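Local coordinates for protein hemagglutinin (Pseudomonas aeruginosa, PDB 6D7Y) that is the toxic C-terminal tip of CdiA, a contact-dependent growth inhibition protein, and binds its immunity protein, at residues 52-57 with 79-84. Residues are numbered along the deposited sequence; the frame is centred on the assembly and turned at random.
Sequences KEIVRA and DGRGVR
The last turn of helix 40-56 packs on the turn before strand 82-86 and on the start of that strand, its backbone nearest at Ile-54 and Gly-82, whose CA atoms lie 6.6 Å apart. Ile-54 drives its CD1 between the base of Arg-81 and Val-83, 3.6 Å from Val-83 CG2 and 3.9 Å from Arg-81 CB; its CG1 lies over one face of the Arg-81 guanidinium. A bend at chi3 (-64°) in Arg-81 carries that group back to the helix, where NH1 donates to Glu-53 OE1 at 2.8 Å, nearly along the C-O axis, with the carboxylate plane turned 77° from the guanidinium. Side-on, the same group grips Asp-79: NH2 reaches the syn lone pair of OD2 at 2.8 Å, and NE donates to OD2 and weakly to OD1. Asp-79 OD1 also accepts from Arg-81 N at 3.0 Å, closing an Asx turn. Bonds to two carboxylates, and one from NH1 to His-50, probably fix the guanidinium's rotation. Lys-49 pairs with Glu-53 OE2, while Trp-33 touches both Ile-54 and Arg-81. The Glu-53, Arg-81 and Asp-79 salt-bridge network ties the helix end to the turn, while Ile-54 packs on Val-83 in an inner strand of the four-stranded antiparallel sheet.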
loop_
_atom_site.group_PDB
_atom_site.type_symbol
_atom_site.label_atom_id
_atom_site.label_comp_id
_atom_site.label_asym_id
_atom_site.label_seq_id
_atom_site.Cartn_x
_atom_site.Cartn_y
_atom_site.Cartn_z
ATOM N N LYS A 52 -3.354 0.508 -7.815
ATOM C CA LYS A 52 -4.160 0.056 -8.961
ATOM C C LYS A 52 -3.567 -1.180 -9.638
ATOM O O LYS A 52 -4.307 -2.065 -10.078
ATOM C CB LYS A 52 -4.365 1.175 -9.979
ATOM C CG LYS A 52 -5.294 2.262 -9.480
ATOM C CD LYS A 52 -5.555 3.314 -10.547
ATOM C CE LYS A 52 -6.477 4.411 -10.022
ATOM N NZ LYS A 52 -7.800 3.886 -9.575
ATOM N N GLU A 53 -2.247 -1.237 -9.737
ATOM C CA GLU A 53 -1.588 -2.412 -10.318
ATOM C C GLU A 53 -1.849 -3.677 -9.496
ATOM O O GLU A 53 -2.194 -4.727 -10.053
ATOM C CB GLU A 53 -0.089 -2.186 -10.482
ATOM C CG GLU A 53 0.249 -1.223 -11.623
ATOM C CD GLU A 53 1.735 -0.942 -11.789
ATOM O OE1 GLU A 53 2.534 -1.286 -10.897
ATOM O OE2 GLU A 53 2.111 -0.358 -12.832
ATOM N N ILE A 54 -1.709 -3.560 -8.176
ATOM C CA ILE A 54 -1.924 -4.687 -7.261
ATOM C C ILE A 54 -3.367 -5.180 -7.327
ATOM O O ILE A 54 -3.618 -6.382 -7.315
ATOM C CB ILE A 54 -1.514 -4.313 -5.810
ATOM C CG1 ILE A 54 -0.010 -3.996 -5.761
ATOM C CG2 ILE A 54 -1.828 -5.456 -4.850
ATOM C CD1 ILE A 54 0.461 -3.251 -4.519
ATOM N N VAL A 55 -4.306 -4.247 -7.395
ATOM C CA VAL A 55 -5.716 -4.578 -7.495
ATOM C C VAL A 55 -6.044 -5.311 -8.807
ATOM O O VAL A 55 -6.809 -6.263 -8.791
ATOM C CB VAL A 55 -6.590 -3.308 -7.379
ATOM C CG1 VAL A 55 -8.045 -3.594 -7.720
ATOM C CG2 VAL A 55 -6.473 -2.726 -5.982
ATOM N N ARG A 56 -5.459 -4.885 -9.919
ATOM C CA ARG A 56 -5.778 -5.525 -11.219
ATOM C C ARG A 56 -5.013 -6.826 -11.497
ATOM O O ARG A 56 -5.420 -7.608 -12.360
ATOM C CB ARG A 56 -5.611 -4.557 -12.403
ATOM C CG ARG A 56 -4.190 -4.168 -12.764
ATOM C CD ARG A 56 -4.158 -3.376 -14.063
ATOM N NE ARG A 56 -4.914 -2.123 -13.976
ATOM C CZ ARG A 56 -4.417 -0.937 -13.606
ATOM N NH1 ARG A 56 -3.137 -0.791 -13.273
ATOM N NH2 ARG A 56 -5.216 0.125 -13.575
ATOM N N ALA A 57 -3.915 -7.048 -10.780
ATOM C CA ALA A 57 -3.101 -8.249 -10.958
ATOM C C ALA A 57 -3.830 -9.517 -10.496
ATOM O O ALA A 57 -4.733 -9.436 -9.679
ATOM C CB ALA A 57 -1.798 -8.118 -10.199
ATOM N N ASP A 79 5.281 -10.830 -7.113
ATOM C CA ASP A 79 6.408 -9.855 -7.244
ATOM C C ASP A 79 6.838 -9.174 -5.918
ATOM O O ASP A 79 7.714 -8.318 -5.923
ATOM C CB ASP A 79 6.147 -8.798 -8.351
ATOM C CG ASP A 79 5.054 -7.765 -7.992
ATOM O OD1 ASP A 79 4.751 -7.541 -6.800
ATOM O OD2 ASP A 79 4.519 -7.122 -8.940
ATOM N N GLY A 80 6.195 -9.545 -4.809
ATOM C CA GLY A 80 6.567 -9.045 -3.495
ATOM C C GLY A 80 5.744 -7.905 -2.959
ATOM O O GLY A 80 5.760 -7.666 -1.759
ATOM N N ARG A 81 5.033 -7.200 -3.834
ATOM C CA ARG A 81 4.174 -6.116 -3.417
ATOM C C ARG A 81 2.832 -6.659 -2.922
ATOM O O ARG A 81 2.340 -7.687 -3.378
ATOM C CB ARG A 81 3.896 -5.175 -4.579
ATOM C CG ARG A 81 5.126 -4.506 -5.176
ATOM C CD ARG A 81 4.708 -3.635 -6.352
ATOM N NE ARG A 81 4.137 -4.428 -7.440
ATOM C CZ ARG A 81 3.451 -3.948 -8.470
ATOM N NH1 ARG A 81 3.199 -2.649 -8.594
ATOM N NH2 ARG A 81 3.025 -4.782 -9.408
ATOM N N GLY A 82 2.224 -5.933 -2.005
ATOM C CA GLY A 82 0.954 -6.334 -1.503
ATOM C C GLY A 82 0.228 -5.160 -0.884
ATOM O O GLY A 82 0.840 -4.140 -0.591
ATOM N N VAL A 83 -1.074 -5.336 -0.677
ATOM C CA VAL A 83 -1.935 -4.297 -0.041
ATOM C C VAL A 83 -2.721 -4.927 1.091
ATOM O O VAL A 83 -3.185 -6.070 0.991
ATOM C CB VAL A 83 -2.909 -3.685 -1.056
ATOM C CG1 VAL A 83 -3.975 -2.832 -0.370
ATOM C CG2 VAL A 83 -2.141 -2.837 -2.059
ATOM N N ARG A 84 -2.840 -4.169 2.185
ATOM C CA ARG A 84 -3.577 -4.569 3.346
ATOM C C ARG A 84 -4.677 -3.537 3.532
ATOM O O ARG A 84 -4.420 -2.333 3.508
ATOM C CB ARG A 84 -2.687 -4.597 4.581
ATOM C CG ARG A 84 -3.394 -4.864 5.906
ATOM C CD ARG A 84 -2.383 -4.950 7.044
ATOM N NE ARG A 84 -1.691 -6.244 7.043
ATOM C CZ ARG A 84 -0.524 -6.501 7.640
ATOM N NH1 ARG A 84 0.187 -5.524 8.181
ATOM N NH2 ARG A 84 -0.008 -7.746 7.579
#